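Local coordinates for mandelate racemase/muconate lactonizing protein (Thermobispora bispora, PDB 3VC5) that probably catalyses the magnesium-dependent dehydration of D-glucarate to 5-dehydro-4-deoxy-D-glucarate, as an enolase-superfamily glucarate dehydratase, at residues 75-86 and 101-111. Sequence-based numbering, arbitrary orientation.
Sequences AHLEQVRAAAAR and RVADVVGANIV
Val-105 is the central bump: its CG1 drops into the alanine-lined hollow of helix 75-85, 3.6 Å from Ala-82 CB, and lies against Ala-83 N and CB. The other methyl, CG2, sits 3.7 Å above the guanidinium plane of Arg-86, over its centre, because sharp bends at chi2 (-109°) and chi3 (-60°) fold the Arg-86 chain across the valine. Val-102 CG2 fills in beside Ala-83 CB at 4.3 Å. Gln-79 reaches over the end of helix 101-106, its NE2 3.6 Å from Val-106 CA, while Val-111 wedges CG1 against Ala-75 CB and CG2 against Gln-79 CG (4.0 Å). Arg-101 NH1 gives a somewhat bent 2.7 Å hydrogen bond to Arg-86 O, nearly in line with the carbonyl and in the guanidinium plane. Cutting Arg-101 back to an alanine removes this donor and would probably leave the carbonyl without its mate and Arg-86 CB less covered. The axes of segments 75-85 and 101-106 come within 9.2 Å, their N-to-C directions 127° apart; Ala-83 and Val-102 also touch helix 123-146. This is helix-on-helix packing in the N-terminal capping domain of the mandelate racemase/muconate lactonizing enzyme fold, a three-stranded antiparallel sheet followed by helices.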
loop_
_atom_site.group_PDB
_atom_site.type_symbol
_atom_site.label_atom_id
_atom_site.label_comp_id
_atom_site.label_asym_id
_atom_site.label_seq_id
_atom_site.Cartn_x
_atom_site.Cartn_y
_atom_site.Cartn_z
ATOM N N ALA A 75 -26.805 12.253 7.043
ATOM C CA ALA A 75 -26.831 10.970 6.358
ATOM C C ALA A 75 -25.600 10.130 6.700
ATOM O O ALA A 75 -25.680 8.890 6.871
ATOM C CB ALA A 75 -26.966 11.169 4.856
ATOM N N HIS A 76 -24.460 10.791 6.815
ATOM C CA HIS A 76 -23.239 10.111 7.214
ATOM C C HIS A 76 -23.318 9.637 8.661
ATOM O O HIS A 76 -22.965 8.485 8.954
ATOM C CB HIS A 76 -22.028 11.036 7.037
ATOM C CG HIS A 76 -20.713 10.373 7.331
ATOM N ND1 HIS A 76 -20.209 9.344 6.562
ATOM C CD2 HIS A 76 -19.789 10.603 8.303
ATOM C CE1 HIS A 76 -19.031 8.980 7.030
ATOM N NE2 HIS A 76 -18.766 9.711 8.110
ATOM N N LEU A 77 -23.705 10.542 9.565
ATOM C CA LEU A 77 -23.892 10.193 10.963
ATOM C C LEU A 77 -24.763 8.930 11.105
ATOM O O LEU A 77 -24.468 8.030 11.915
ATOM C CB LEU A 77 -24.540 11.372 11.704
ATOM C CG LEU A 77 -25.008 11.144 13.140
ATOM C CD1 LEU A 77 -23.841 10.742 14.060
ATOM C CD2 LEU A 77 -25.694 12.448 13.643
ATOM N N GLU A 78 -25.847 8.858 10.332
ATOM C CA GLU A 78 -26.745 7.688 10.402
ATOM C C GLU A 78 -26.040 6.383 10.019
ATOM O O GLU A 78 -26.250 5.328 10.647
ATOM C CB GLU A 78 -27.997 7.891 9.533
ATOM C CG GLU A 78 -28.926 8.963 10.078
ATOM C CD GLU A 78 -30.047 9.312 9.105
ATOM O OE1 GLU A 78 -29.988 8.865 7.924
ATOM O OE2 GLU A 78 -30.979 10.040 9.528
ATOM N N GLN A 79 -25.194 6.450 9.000
ATOM C CA GLN A 79 -24.418 5.283 8.582
ATOM C C GLN A 79 -23.374 4.901 9.614
ATOM O O GLN A 79 -23.167 3.701 9.868
ATOM C CB GLN A 79 -23.757 5.497 7.211
ATOM C CG GLN A 79 -24.749 5.622 6.057
ATOM C CD GLN A 79 -25.762 4.472 5.937
ATOM O OE1 GLN A 79 -26.972 4.713 5.733
ATOM N NE2 GLN A 79 -25.288 3.224 6.042
ATOM N N VAL A 80 -22.740 5.896 10.244
ATOM C CA VAL A 80 -21.728 5.612 11.245
ATOM C C VAL A 80 -22.407 4.940 12.450
ATOM O O VAL A 80 -21.871 3.968 13.000
ATOM C CB VAL A 80 -20.971 6.890 11.642
ATOM C CG1 VAL A 80 -20.027 6.651 12.836
ATOM C CG2 VAL A 80 -20.159 7.441 10.451
ATOM N N ARG A 81 -23.576 5.432 12.862
ATOM C CA ARG A 81 -24.296 4.786 13.963
ATOM C C ARG A 81 -24.670 3.350 13.607
ATOM O O ARG A 81 -24.490 2.432 14.411
ATOM C CB ARG A 81 -25.558 5.562 14.316
ATOM C CG ARG A 81 -25.290 6.882 15.036
ATOM C CD ARG A 81 -26.630 7.484 15.463
ATOM N NE ARG A 81 -26.487 8.618 16.355
ATOM C CZ ARG A 81 -27.060 9.796 16.167
ATOM N NH1 ARG A 81 -27.855 10.013 15.119
ATOM N NH2 ARG A 81 -26.838 10.761 17.054
ATOM N N ALA A 82 -25.204 3.147 12.407
ATOM C CA ALA A 82 -25.607 1.798 12.006
ATOM C C ALA A 82 -24.408 0.832 11.974
ATOM O O ALA A 82 -24.484 -0.308 12.469
ATOM C CB ALA A 82 -26.273 1.855 10.639
ATOM N N ALA A 83 -23.292 1.283 11.409
ATOM C CA ALA A 83 -22.092 0.454 11.381
ATOM C C ALA A 83 -21.560 0.189 12.798
ATOM O O ALA A 83 -21.189 -0.951 13.136
ATOM C CB ALA A 83 -21.010 1.103 10.499
ATOM N N ALA A 84 -21.555 1.226 13.645
ATOM C CA ALA A 84 -21.038 1.091 14.990
ATOM C C ALA A 84 -21.772 -0.013 15.740
ATOM O O ALA A 84 -21.152 -0.794 16.459
ATOM C CB ALA A 84 -21.174 2.404 15.746
ATOM N N ALA A 85 -23.093 -0.077 15.555
ATOM C CA ALA A 85 -23.932 -1.037 16.273
ATOM C C ALA A 85 -23.622 -2.488 15.891
ATOM O O ALA A 85 -23.975 -3.420 16.642
ATOM C CB ALA A 85 -25.419 -0.723 16.039
ATOM N N ARG A 86 -22.956 -2.676 14.745
ATOM C CA ARG A 86 -22.663 -4.000 14.226
ATOM C C ARG A 86 -21.182 -4.402 14.398
ATOM O O ARG A 86 -20.765 -5.441 13.884
ATOM C CB ARG A 86 -23.130 -4.143 12.762
ATOM C CG ARG A 86 -24.626 -3.886 12.567
ATOM C CD ARG A 86 -25.384 -5.147 12.250
ATOM N NE ARG A 86 -24.897 -5.792 11.027
ATOM C CZ ARG A 86 -25.391 -5.580 9.805
ATOM N NH1 ARG A 86 -26.398 -4.732 9.619
ATOM N NH2 ARG A 86 -24.878 -6.222 8.762
ATOM N N ARG A 101 -17.738 -5.570 7.133
ATOM C CA ARG A 101 -18.951 -5.317 7.921
ATOM C C ARG A 101 -19.518 -3.921 7.620
ATOM O O ARG A 101 -20.733 -3.748 7.442
ATOM C CB ARG A 101 -18.640 -5.469 9.428
ATOM C CG ARG A 101 -19.832 -5.327 10.385
ATOM C CD ARG A 101 -20.865 -6.467 10.304
ATOM N NE ARG A 101 -20.304 -7.816 10.456
ATOM C CZ ARG A 101 -20.069 -8.452 11.609
ATOM N NH1 ARG A 101 -20.305 -7.868 12.788
ATOM N NH2 ARG A 101 -19.581 -9.694 11.589
ATOM N N VAL A 102 -18.638 -2.927 7.528
ATOM C CA VAL A 102 -19.081 -1.574 7.173
ATOM C C VAL A 102 -19.716 -1.594 5.766
ATOM O O VAL A 102 -20.779 -0.982 5.535
ATOM C CB VAL A 102 -17.922 -0.579 7.222
ATOM C CG1 VAL A 102 -18.326 0.751 6.585
ATOM C CG2 VAL A 102 -17.448 -0.348 8.670
ATOM N N ALA A 103 -19.060 -2.276 4.826
ATOM C CA ALA A 103 -19.618 -2.399 3.462
ATOM C C ALA A 103 -20.998 -3.047 3.462
ATOM O O ALA A 103 -21.902 -2.607 2.750
ATOM C CB ALA A 103 -18.674 -3.162 2.547
ATOM N N ASP A 104 -21.178 -4.083 4.282
ATOM C CA ASP A 104 -22.501 -4.704 4.429
ATOM C C ASP A 104 -23.546 -3.713 4.957
ATOM O O ASP A 104 -24.704 -3.692 4.520
ATOM C CB ASP A 104 -22.425 -5.915 5.375
ATOM C CG ASP A 104 -21.686 -7.079 4.791
ATOM O OD1 ASP A 104 -21.520 -7.173 3.550
ATOM O OD2 ASP A 104 -21.315 -7.966 5.607
ATOM N N VAL A 105 -23.158 -2.903 5.934
ATOM C CA VAL A 105 -24.122 -2.001 6.533
ATOM C C VAL A 105 -24.499 -0.897 5.552
ATOM O O VAL A 105 -25.671 -0.564 5.402
ATOM C CB VAL A 105 -23.591 -1.394 7.858
ATOM C CG1 VAL A 105 -24.526 -0.298 8.362
ATOM C CG2 VAL A 105 -23.436 -2.478 8.913
ATOM N N VAL A 106 -23.502 -0.333 4.887
ATOM C CA VAL A 106 -23.726 0.746 3.937
ATOM C C VAL A 106 -24.583 0.226 2.805
ATOM O O VAL A 106 -25.451 0.931 2.312
ATOM C CB VAL A 106 -22.379 1.283 3.390
ATOM C CG1 VAL A 106 -22.566 2.146 2.142
ATOM C CG2 VAL A 106 -21.647 2.066 4.482
ATOM N N GLY A 107 -24.334 -1.019 2.410
ATOM C CA GLY A 107 -25.212 -1.702 1.475
ATOM C C GLY A 107 -25.245 -0.869 0.221
ATOM O O GLY A 107 -24.194 -0.579 -0.375
ATOM N N ALA A 108 -26.456 -0.464 -0.164
ATOM C CA ALA A 108 -26.682 0.263 -1.402
ATOM C C ALA A 108 -26.625 1.791 -1.257
ATOM O O ALA A 108 -26.729 2.559 -2.242
ATOM C CB ALA A 108 -28.028 -0.154 -1.963
ATOM N N ASN A 109 -26.486 2.244 -0.027
ATOM C CA ASN A 109 -26.527 3.666 0.237
ATOM C C ASN A 109 -25.291 4.318 -0.414
ATOM O O ASN A 109 -24.181 3.751 -0.363
ATOM C CB ASN A 109 -26.504 3.872 1.748
ATOM C CG ASN A 109 -27.833 3.582 2.398
ATOM O OD1 ASN A 109 -28.767 4.371 2.291
ATOM N ND2 ASN A 109 -27.921 2.452 3.102
ATOM N N ILE A 110 -25.485 5.437 -1.102
ATOM C CA ILE A 110 -24.375 6.325 -1.454
ATOM C C ILE A 110 -24.660 7.699 -0.823
ATOM O O ILE A 110 -25.682 8.326 -1.111
ATOM C CB ILE A 110 -24.202 6.503 -2.962
ATOM C CG1 ILE A 110 -23.692 5.211 -3.601
ATOM C CG2 ILE A 110 -23.204 7.649 -3.245
ATOM C CD1 ILE A 110 -23.673 5.242 -5.176
ATOM N N VAL A 111 -23.764 8.157 0.052
ATOM C CA VAL A 111 -24.001 9.386 0.797
ATOM C C VAL A 111 -23.371 10.515 -0.005
ATOM O O VAL A 111 -22.168 10.470 -0.331
ATOM C CB VAL A 111 -23.376 9.317 2.216
ATOM C CG1 VAL A 111 -23.451 10.682 2.926
ATOM C CG2 VAL A 111 -24.023 8.213 3.056
#